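Local atomic coordinates of 4-amino-4-deoxychorismate lyase (Legionella pneumophila, PDB entry 3LUL), a protein that belongs to the class IV aminotransferase family of fold-type IV enzymes and carries pyridoxal phosphate covalently bound to a lysine. Residues B[41-49]-B[198-206]. Numbering follows the deposited sequence. Where two conformers were deposited one is given.
Sequences SFAYMHWER and LPGITRARL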
loop_
_atom_site.group_PDB
_atom_site.type_symbol
_atom_site.label_atom_id
_atom_site.label_comp_id
_atom_site.label_asym_id
_atom_site.label_seq_id
_atom_site.Cartn_x
_atom_site.Cartn_y
_atom_site.Cartn_z
ATOM N N SER B 41 2.149 -25.734 -8.610
ATOM C CA SER B 41 1.946 -26.287 -7.296
ATOM C C SER B 41 0.808 -25.553 -6.554
ATOM O O SER B 41 0.819 -24.318 -6.395
ATOM C CB SER B 41 3.251 -26.100 -6.533
ATOM O OG SER B 41 3.189 -26.573 -5.217
ATOM N N PHE B 42 -0.156 -26.331 -6.084
ATOM C CA PHE B 42 -1.293 -25.813 -5.303
ATOM C C PHE B 42 -2.100 -24.736 -5.997
ATOM O O PHE B 42 -2.581 -23.811 -5.369
ATOM C CB PHE B 42 -0.850 -25.436 -3.892
ATOM C CG PHE B 42 -0.201 -26.580 -3.227
ATOM C CD1 PHE B 42 -0.956 -27.558 -2.618
ATOM C CD2 PHE B 42 1.154 -26.764 -3.369
ATOM C CE1 PHE B 42 -0.343 -28.680 -2.089
ATOM C CE2 PHE B 42 1.776 -27.867 -2.851
ATOM C CZ PHE B 42 1.027 -28.819 -2.202
ATOM N N ALA B 43 -2.287 -24.925 -7.303
ATOM C CA ALA B 43 -3.052 -23.987 -8.115
ATOM C C ALA B 43 -4.429 -23.701 -7.505
ATOM O O ALA B 43 -4.886 -22.577 -7.569
ATOM C CB ALA B 43 -3.233 -24.535 -9.526
ATOM N N TYR B 44 -5.068 -24.720 -6.937
ATOM C CA TYR B 44 -6.398 -24.543 -6.326
ATOM C C TYR B 44 -6.307 -23.587 -5.151
ATOM O O TYR B 44 -7.064 -22.616 -5.079
ATOM C CB TYR B 44 -7.053 -25.877 -5.896
ATOM C CG TYR B 44 -8.311 -25.580 -5.135
ATOM C CD1 TYR B 44 -8.328 -25.617 -3.764
ATOM C CD2 TYR B 44 -9.472 -25.183 -5.793
ATOM C CE1 TYR B 44 -9.443 -25.300 -3.054
ATOM C CE2 TYR B 44 -10.621 -24.862 -5.071
ATOM C CZ TYR B 44 -10.589 -24.925 -3.696
ATOM O OH TYR B 44 -11.678 -24.620 -2.911
HETATM N N MSE B 45 -5.386 -23.845 -4.228
HETATM C CA MSE B 45 -5.327 -22.986 -3.049
HETATM C C MSE B 45 -5.034 -21.523 -3.375
HETATM O O MSE B 45 -5.571 -20.624 -2.717
HETATM C CB MSE B 45 -4.366 -23.560 -1.978
HETATM C CG MSE B 45 -4.881 -24.852 -1.378
HETATM SE SE MSE B 45 -3.585 -25.616 -0.135
HETATM C CE MSE B 45 -4.075 -24.477 1.318
ATOM N N HIS B 46 -4.200 -21.286 -4.389
ATOM C CA HIS B 46 -3.933 -19.927 -4.876
ATOM C C HIS B 46 -5.187 -19.283 -5.476
ATOM O O HIS B 46 -5.484 -18.129 -5.212
ATOM C CB HIS B 46 -2.807 -19.958 -5.903
ATOM C CG HIS B 46 -1.466 -20.201 -5.297
ATOM N ND1 HIS B 46 -0.818 -19.253 -4.533
ATOM C CD2 HIS B 46 -0.638 -21.281 -5.346
ATOM C CE1 HIS B 46 0.338 -19.744 -4.109
ATOM N NE2 HIS B 46 0.483 -20.964 -4.608
ATOM N N TRP B 47 -5.906 -20.040 -6.300
ATOM C CA TRP B 47 -7.192 -19.545 -6.865
ATOM C C TRP B 47 -8.200 -19.209 -5.781
ATOM O O TRP B 47 -8.916 -18.212 -5.841
ATOM C CB TRP B 47 -7.734 -20.633 -7.812
ATOM C CG TRP B 47 -9.051 -20.378 -8.437
ATOM C CD1 TRP B 47 -9.302 -19.630 -9.569
ATOM C CD2 TRP B 47 -10.313 -20.849 -7.975
ATOM N NE1 TRP B 47 -10.647 -19.647 -9.853
ATOM C CE2 TRP B 47 -11.294 -20.377 -8.884
ATOM C CE3 TRP B 47 -10.714 -21.632 -6.887
ATOM C CZ2 TRP B 47 -12.644 -20.651 -8.720
ATOM C CZ3 TRP B 47 -12.056 -21.906 -6.724
ATOM C CH2 TRP B 47 -13.006 -21.428 -7.646
ATOM N N GLU B 48 -8.285 -20.080 -4.786
ATOM C CA GLU B 48 -9.247 -19.904 -3.690
ATOM C C GLU B 48 -8.971 -18.620 -2.933
ATOM O O GLU B 48 -9.867 -17.845 -2.638
ATOM C CB GLU B 48 -9.147 -21.091 -2.741
ATOM C CG GLU B 48 -9.981 -21.025 -1.481
ATOM C CD GLU B 48 -9.751 -22.221 -0.551
ATOM O OE1 GLU B 48 -8.591 -22.687 -0.378
ATOM O OE2 GLU B 48 -10.751 -22.703 0.007
ATOM N N ARG B 49 -7.712 -18.433 -2.554
ATOM C CA ARG B 49 -7.329 -17.274 -1.771
ATOM C C ARG B 49 -7.536 -15.996 -2.577
ATOM O O ARG B 49 -8.080 -15.025 -2.090
ATOM C CB ARG B 49 -5.860 -17.370 -1.327
ATOM C CG ARG B 49 -5.443 -16.161 -0.490
ATOM C CD ARG B 49 -4.122 -16.371 0.210
ATOM N NE ARG B 49 -3.014 -16.484 -0.743
ATOM C CZ ARG B 49 -1.777 -16.820 -0.389
ATOM N NH1 ARG B 49 -1.455 -16.985 0.903
ATOM N NH2 ARG B 49 -0.843 -16.934 -1.314
ATOM N N LEU B 198 -0.770 -12.538 7.023
ATOM C CA LEU B 198 -1.197 -13.119 5.755
ATOM C C LEU B 198 -1.326 -14.619 6.005
ATOM O O LEU B 198 -0.356 -15.243 6.432
ATOM C CB LEU B 198 -0.152 -12.829 4.675
ATOM C CG LEU B 198 -0.567 -12.841 3.210
ATOM C CD1 LEU B 198 -0.777 -14.229 2.733
ATOM C CD2 LEU B 198 -1.852 -11.995 2.978
ATOM N N PRO B 199 -2.517 -15.206 5.742
ATOM C CA PRO B 199 -2.715 -16.652 5.926
ATOM C C PRO B 199 -2.041 -17.423 4.812
ATOM O O PRO B 199 -2.645 -17.729 3.787
ATOM C CB PRO B 199 -4.229 -16.805 5.856
ATOM C CG PRO B 199 -4.653 -15.698 4.888
ATOM C CD PRO B 199 -3.697 -14.562 5.109
ATOM N N GLY B 200 -0.751 -17.691 4.980
ATOM C CA GLY B 200 0.005 -18.301 3.896
ATOM C C GLY B 200 -0.493 -19.694 3.548
ATOM O O GLY B 200 -0.994 -20.464 4.418
ATOM N N ILE B 201 -0.363 -20.014 2.262
ATOM C CA ILE B 201 -0.681 -21.359 1.777
ATOM C C ILE B 201 0.335 -22.369 2.326
ATOM O O ILE B 201 -0.032 -23.482 2.661
ATOM C CB ILE B 201 -0.736 -21.409 0.236
ATOM C CG1 ILE B 201 -2.000 -20.646 -0.243
ATOM C CG2 ILE B 201 -0.759 -22.854 -0.328
ATOM C CD1 ILE B 201 -1.965 -20.276 -1.717
ATOM N N THR B 202 1.604 -21.986 2.371
ATOM C CA THR B 202 2.647 -22.907 2.788
ATOM C C THR B 202 2.467 -23.197 4.261
ATOM O O THR B 202 2.513 -24.353 4.688
ATOM C CB THR B 202 4.063 -22.380 2.434
ATOM O OG1 THR B 202 4.090 -21.938 1.069
ATOM C CG2 THR B 202 5.123 -23.470 2.589
ATOM N N ARG B 203 2.226 -22.137 5.024
ATOM C CA ARG B 203 1.869 -22.209 6.448
ATOM C C ARG B 203 0.719 -23.179 6.676
ATOM O O ARG B 203 0.789 -24.049 7.529
ATOM C CB ARG B 203 1.483 -20.802 6.947
ATOM C CG ARG B 203 0.846 -20.718 8.337
ATOM C CD ARG B 203 0.266 -19.327 8.645
ATOM N NE ARG B 203 -0.238 -19.225 10.022
ATOM C CZ ARG B 203 -1.408 -19.717 10.465
ATOM N NH1 ARG B 203 -2.240 -20.353 9.660
ATOM N NH2 ARG B 203 -1.727 -19.611 11.745
ATOM N N ALA B 204 -0.362 -23.005 5.912
ATOM C CA ALA B 204 -1.540 -23.881 6.024
ATOM C C ALA B 204 -1.213 -25.351 5.731
ATOM O O ALA B 204 -1.689 -26.261 6.436
ATOM C CB ALA B 204 -2.650 -23.385 5.063
ATOM N N ARG B 205 -0.420 -25.584 4.681
ATOM C CA ARG B 205 -0.001 -26.952 4.299
ATOM C C ARG B 205 0.836 -27.594 5.397
ATOM O O ARG B 205 0.653 -28.766 5.728
ATOM C CB ARG B 205 0.803 -26.955 2.996
ATOM C CG ARG B 205 -0.014 -26.647 1.716
ATOM C CD ARG B 205 0.950 -26.356 0.574
ATOM N NE ARG B 205 1.869 -27.481 0.396
ATOM C CZ ARG B 205 3.107 -27.409 -0.102
ATOM N NH1 ARG B 205 3.624 -26.267 -0.542
ATOM N NH2 ARG B 205 3.834 -28.526 -0.197
ATOM N N LEU B 206 1.741 -26.814 5.968
ATOM C CA LEU B 206 2.623 -27.300 7.025
ATOM C C LEU B 206 1.811 -27.719 8.260
ATOM O O LEU B 206 2.021 -28.790 8.818
ATOM C CB LEU B 206 3.660 -26.223 7.367
ATOM C CG LEU B 206 4.827 -26.593 8.264
ATOM C CD1 LEU B 206 5.949 -25.638 8.001
ATOM C CD2 LEU B 206 4.446 -26.613 9.738
#
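I201 is the wedge of this contact, its branches parted among three side chains of helix 43-57. With CG1 beside the backbone N, the tip CD1 reaches over one face of the H46 imidazole, 3.4 Å from the ring centroid in a CH-pi contact, and also lies above one face of the R49 guanidinium, 3.5 Å from NH2. CG2, the other branch, turns to M45, a selenomethionine whose SE passes it at 4.0 Å while the terminal CE continues to A204 CB. Both polar groups flanking CD1 are tied to E31 of strand 28-36: H46 ND1 by a hydrogen bond and R49 NH2 by a salt bridge, so a single carboxylate helps fix the rotation of both.

The R49 chain runs out with CG trans to the backbone N, then bends at chi3 (66°), which carries NH1 across to the turn before the second helix. There it donates to P199 O at 3.2 Å, through a bent bond (138°) that meets the oxygen from above the carbonyl plane, while L198 CD1 packs against the same nitrogen at 3.4 Å. At the far end R205 lies over F42: its CD sits almost on the normal through the ring centroid, at 3.6 Å, in a CH-pi contact, and the guanidinium lies over the rim of the same face, centred above CE2, with the planes 22° apart. D270 takes the NH2 of R205 in a salt bridge.

The start of helix 201-212 faces the cofactor phosphate. R49 NH1 and I201 N hydrogen-bond to OP1 of the pyridoxal-phosphate-lysine at position 141, T202 OG1 to OP3, and the helix dipole probably adds to the attraction. The arrangement is consistent with the phosphate-binding cup of fold-type IV pyridoxal phosphate enzymes, here an arginine joined to a helix N-terminus.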